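Long-range contact in membrane-fusion protein (Streptococcus pneumoniae, PDB 5XU0), which probably serves as the membrane-fusion component of a MacAB-like efflux pump, helping to form a channel for its substrates: residues Ser32-Tyr46 with Met140-Val153. The protein carries 2 engineered substitutions. Numbering follows the deposited sequence.
Sequences SVGDKVSEGQALVKY and MTVLSTLEGTVVEV. Engineered in segment 140-153: Met-140 (natural residue Thr).
Val-37 and Gly-148 pair through both backbone bonds: Val-37 N donates to Gly-148 O at 2.7 Å, almost straight at 178°, and Gly-148 N donates back to Val-37 O. This antiparallel pair belongs to the barrel-sandwich (lipoyl-like) domain of the membrane-fusion family, whose two halves are separated in sequence by the helices 49-77 and 109-138. Both segments bend here, 32-46 through a type II turn from Ser-38 to Gln-41, and the pairing passes from strands 36-37 and 148-153 to strands 42-46 and 141-143. At the bend Gly-40 N donates to Ser-144 O, while Ser-144 N bonds to Gln-41 O at 2.9 Å. Ser-144 OG, anti to its own N (chi1 157°), takes the N-H of Leu-146 in an ST turn. Inside, Val-37 CG1 meets Val-150 CG1 at 3.6 Å, the two side chains set roughly perpendicular; Ile-171 of strand 167-172 also touches Val-150. Nearer the helices, Val-44 CG2 runs alongside the CG2 branch of Val-142, 3.4 Å from it. Tyr-46 N donates to Met-140 O at 2.8 Å, and the engineered Met-140, a selenomethionine whose chain folds back, brings its CE to 3.5 Å from Tyr-46 CB.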
# COMPACT_ATOMS: atom_id res chain seq x y z
N SER B 32 -8.76 -20.41 22.89
CA SER B 32 -7.45 -20.34 23.50
C SER B 32 -6.55 -21.42 22.91
O SER B 32 -7.02 -22.50 22.52
CB SER B 32 -7.54 -20.51 25.02
OG SER B 32 -8.24 -19.43 25.61
N VAL B 33 -5.25 -21.12 22.84
CA VAL B 33 -4.31 -22.05 22.22
C VAL B 33 -4.36 -23.39 22.96
O VAL B 33 -4.44 -23.44 24.19
CB VAL B 33 -2.89 -21.46 22.20
CG1 VAL B 33 -2.37 -21.24 23.61
CG2 VAL B 33 -1.95 -22.36 21.41
N GLY B 34 -4.34 -24.47 22.19
CA GLY B 34 -4.54 -25.79 22.76
C GLY B 34 -6.01 -26.08 23.00
O GLY B 34 -6.40 -26.46 24.11
N ASP B 35 -6.82 -25.90 21.97
CA ASP B 35 -8.24 -26.20 22.01
C ASP B 35 -8.59 -27.06 20.80
O ASP B 35 -8.17 -26.77 19.68
CB ASP B 35 -9.10 -24.93 21.98
CG ASP B 35 -9.28 -24.31 23.36
OD1 ASP B 35 -8.81 -24.91 24.35
OD2 ASP B 35 -9.90 -23.23 23.44
N LYS B 36 -9.36 -28.12 21.04
CA LYS B 36 -9.89 -28.91 19.94
C LYS B 36 -11.05 -28.16 19.31
O LYS B 36 -11.94 -27.67 20.02
CB LYS B 36 -10.33 -30.29 20.41
CG LYS B 36 -10.37 -31.34 19.29
CD LYS B 36 -11.77 -31.48 18.70
CE LYS B 36 -11.74 -32.24 17.38
NZ LYS B 36 -13.11 -32.54 16.86
N VAL B 37 -11.04 -28.07 17.99
CA VAL B 37 -12.11 -27.42 17.24
C VAL B 37 -12.57 -28.38 16.15
O VAL B 37 -11.77 -29.14 15.60
CB VAL B 37 -11.65 -26.08 16.62
CG1 VAL B 37 -11.39 -25.06 17.72
CG2 VAL B 37 -10.41 -26.27 15.77
N SER B 38 -13.87 -28.36 15.87
CA SER B 38 -14.42 -29.18 14.80
C SER B 38 -14.94 -28.29 13.68
O SER B 38 -15.22 -27.10 13.87
CB SER B 38 -15.54 -30.08 15.33
OG SER B 38 -15.89 -31.05 14.36
N GLU B 39 -15.06 -28.89 12.50
CA GLU B 39 -15.50 -28.19 11.31
C GLU B 39 -16.84 -27.51 11.53
O GLU B 39 -17.84 -28.17 11.80
CB GLU B 39 -15.58 -29.18 10.14
CG GLU B 39 -16.20 -28.63 8.88
CD GLU B 39 -16.06 -29.59 7.72
OE1 GLU B 39 -15.21 -30.50 7.80
OE2 GLU B 39 -16.79 -29.43 6.72
N GLY B 40 -16.84 -26.18 11.43
CA GLY B 40 -18.03 -25.37 11.60
C GLY B 40 -17.98 -24.44 12.79
O GLY B 40 -18.67 -23.41 12.79
N GLN B 41 -17.17 -24.77 13.80
CA GLN B 41 -17.11 -23.96 15.01
C GLN B 41 -16.53 -22.58 14.70
O GLN B 41 -15.58 -22.44 13.93
CB GLN B 41 -16.26 -24.65 16.08
CG GLN B 41 -16.08 -23.81 17.34
CD GLN B 41 -15.28 -24.51 18.42
OE1 GLN B 41 -14.98 -25.70 18.31
NE2 GLN B 41 -14.93 -23.77 19.47
N ALA B 42 -17.12 -21.55 15.31
CA ALA B 42 -16.59 -20.20 15.19
C ALA B 42 -15.25 -20.09 15.89
O ALA B 42 -14.99 -20.77 16.89
CB ALA B 42 -17.58 -19.19 15.77
N LEU B 43 -14.37 -19.23 15.36
CA LEU B 43 -13.08 -18.96 15.99
C LEU B 43 -12.72 -17.49 16.10
O LEU B 43 -11.74 -17.18 16.78
CB LEU B 43 -11.93 -19.67 15.25
CG LEU B 43 -12.05 -21.12 14.84
CD1 LEU B 43 -12.65 -21.15 13.47
CD2 LEU B 43 -10.69 -21.79 14.85
N VAL B 44 -13.43 -16.59 15.43
CA VAL B 44 -13.30 -15.16 15.67
C VAL B 44 -14.66 -14.53 15.43
O VAL B 44 -15.40 -14.94 14.53
CB VAL B 44 -12.22 -14.48 14.77
CG1 VAL B 44 -10.80 -14.82 15.20
CG2 VAL B 44 -12.43 -14.82 13.33
N LYS B 45 -14.98 -13.52 16.24
CA LYS B 45 -16.20 -12.74 16.07
C LYS B 45 -15.82 -11.27 15.98
O LYS B 45 -15.28 -10.71 16.93
CB LYS B 45 -17.18 -12.98 17.22
CG LYS B 45 -18.19 -11.85 17.42
CD LYS B 45 -19.52 -12.16 16.74
CE LYS B 45 -20.51 -11.02 16.92
NZ LYS B 45 -20.42 -10.43 18.28
N TYR B 46 -16.08 -10.67 14.82
CA TYR B 46 -16.00 -9.23 14.69
C TYR B 46 -17.26 -8.58 15.26
O TYR B 46 -18.30 -9.23 15.43
CB TYR B 46 -15.81 -8.82 13.23
CG TYR B 46 -14.51 -9.27 12.58
CD1 TYR B 46 -13.39 -8.45 12.57
CD2 TYR B 46 -14.42 -10.50 11.95
CE1 TYR B 46 -12.21 -8.85 11.96
CE2 TYR B 46 -13.25 -10.91 11.34
CZ TYR B 46 -12.15 -10.08 11.35
OH TYR B 46 -10.98 -10.49 10.75
N MSE B 140 -19.33 -12.14 9.94
CA MSE B 140 -18.68 -11.50 11.08
C MSE B 140 -18.25 -12.55 12.09
O MSE B 140 -17.75 -12.24 13.17
CB MSE B 140 -19.62 -10.48 11.73
CG MSE B 140 -20.14 -9.44 10.76
SE MSE B 140 -18.71 -8.34 10.04
CE MSE B 140 -18.48 -7.21 11.59
N THR B 141 -18.46 -13.82 11.72
CA THR B 141 -18.00 -14.96 12.50
C THR B 141 -17.32 -15.92 11.53
O THR B 141 -17.97 -16.51 10.67
CB THR B 141 -19.16 -15.67 13.21
OG1 THR B 141 -20.17 -16.02 12.26
CG2 THR B 141 -19.76 -14.78 14.29
N VAL B 142 -16.01 -16.06 11.65
CA VAL B 142 -15.25 -16.97 10.81
C VAL B 142 -15.25 -18.35 11.45
O VAL B 142 -15.06 -18.49 12.66
CB VAL B 142 -13.82 -16.45 10.58
CG1 VAL B 142 -13.15 -17.20 9.45
CG2 VAL B 142 -13.87 -14.96 10.24
N LEU B 143 -15.49 -19.37 10.63
CA LEU B 143 -15.66 -20.74 11.09
C LEU B 143 -14.48 -21.61 10.66
O LEU B 143 -13.74 -21.28 9.73
CB LEU B 143 -16.97 -21.33 10.56
CG LEU B 143 -18.20 -20.44 10.65
CD1 LEU B 143 -19.40 -21.13 10.02
CD2 LEU B 143 -18.49 -20.06 12.09
N SER B 144 -14.32 -22.73 11.35
CA SER B 144 -13.20 -23.63 11.11
C SER B 144 -13.52 -24.55 9.93
O SER B 144 -14.66 -24.97 9.74
CB SER B 144 -12.89 -24.46 12.35
OG SER B 144 -12.19 -25.65 12.01
N THR B 145 -12.50 -24.86 9.14
CA THR B 145 -12.66 -25.68 7.96
C THR B 145 -12.34 -27.15 8.20
O THR B 145 -12.35 -27.94 7.25
CB THR B 145 -11.80 -25.15 6.81
OG1 THR B 145 -10.55 -24.68 7.32
CG2 THR B 145 -12.51 -24.02 6.09
N LEU B 146 -12.11 -27.55 9.44
CA LEU B 146 -11.64 -28.91 9.69
C LEU B 146 -11.70 -29.22 11.17
O LEU B 146 -11.69 -28.32 12.02
CB LEU B 146 -10.21 -29.10 9.18
CG LEU B 146 -9.18 -28.19 9.85
CD1 LEU B 146 -7.88 -28.94 10.14
CD2 LEU B 146 -8.91 -26.96 9.00
N GLU B 147 -11.78 -30.52 11.47
CA GLU B 147 -11.41 -30.99 12.80
C GLU B 147 -9.94 -30.72 13.04
O GLU B 147 -9.09 -31.10 12.23
CB GLU B 147 -11.69 -32.49 12.93
CG GLU B 147 -13.14 -32.85 13.21
CD GLU B 147 -13.91 -33.19 11.95
OE1 GLU B 147 -13.97 -32.35 11.03
OE2 GLU B 147 -14.45 -34.32 11.88
N GLY B 148 -9.63 -30.05 14.14
CA GLY B 148 -8.24 -29.71 14.37
C GLY B 148 -8.00 -29.18 15.76
O GLY B 148 -8.92 -29.08 16.58
N THR B 149 -6.74 -28.84 16.01
CA THR B 149 -6.29 -28.27 17.26
C THR B 149 -5.68 -26.90 16.99
O THR B 149 -4.86 -26.76 16.07
CB THR B 149 -5.26 -29.18 17.95
OG1 THR B 149 -5.82 -30.49 18.11
CG2 THR B 149 -4.87 -28.62 19.32
N VAL B 150 -6.09 -25.90 17.76
CA VAL B 150 -5.61 -24.54 17.54
C VAL B 150 -4.21 -24.42 18.12
O VAL B 150 -3.96 -24.76 19.28
CB VAL B 150 -6.59 -23.51 18.13
CG1 VAL B 150 -8.03 -23.90 17.82
CG2 VAL B 150 -6.43 -23.32 19.62
N VAL B 151 -3.26 -23.98 17.29
CA VAL B 151 -1.86 -23.92 17.70
C VAL B 151 -1.38 -22.50 17.94
O VAL B 151 -0.25 -22.34 18.45
CB VAL B 151 -0.94 -24.63 16.70
CG1 VAL B 151 -1.31 -26.09 16.58
CG2 VAL B 151 -0.97 -23.93 15.33
N GLU B 152 -2.15 -21.48 17.58
CA GLU B 152 -1.71 -20.13 17.90
C GLU B 152 -2.90 -19.18 17.88
O GLU B 152 -3.70 -19.22 16.95
CB GLU B 152 -0.62 -19.67 16.92
CG GLU B 152 -0.21 -18.23 17.08
CD GLU B 152 0.63 -17.75 15.92
OE1 GLU B 152 1.31 -16.72 16.06
OE2 GLU B 152 0.62 -18.42 14.87
N VAL B 153 -3.01 -18.34 18.91
CA VAL B 153 -3.98 -17.25 18.94
C VAL B 153 -3.23 -15.96 19.22
O VAL B 153 -2.22 -15.96 19.93
CB VAL B 153 -5.09 -17.50 19.99
CG1 VAL B 153 -5.61 -18.93 19.90
CG2 VAL B 153 -4.60 -17.19 21.40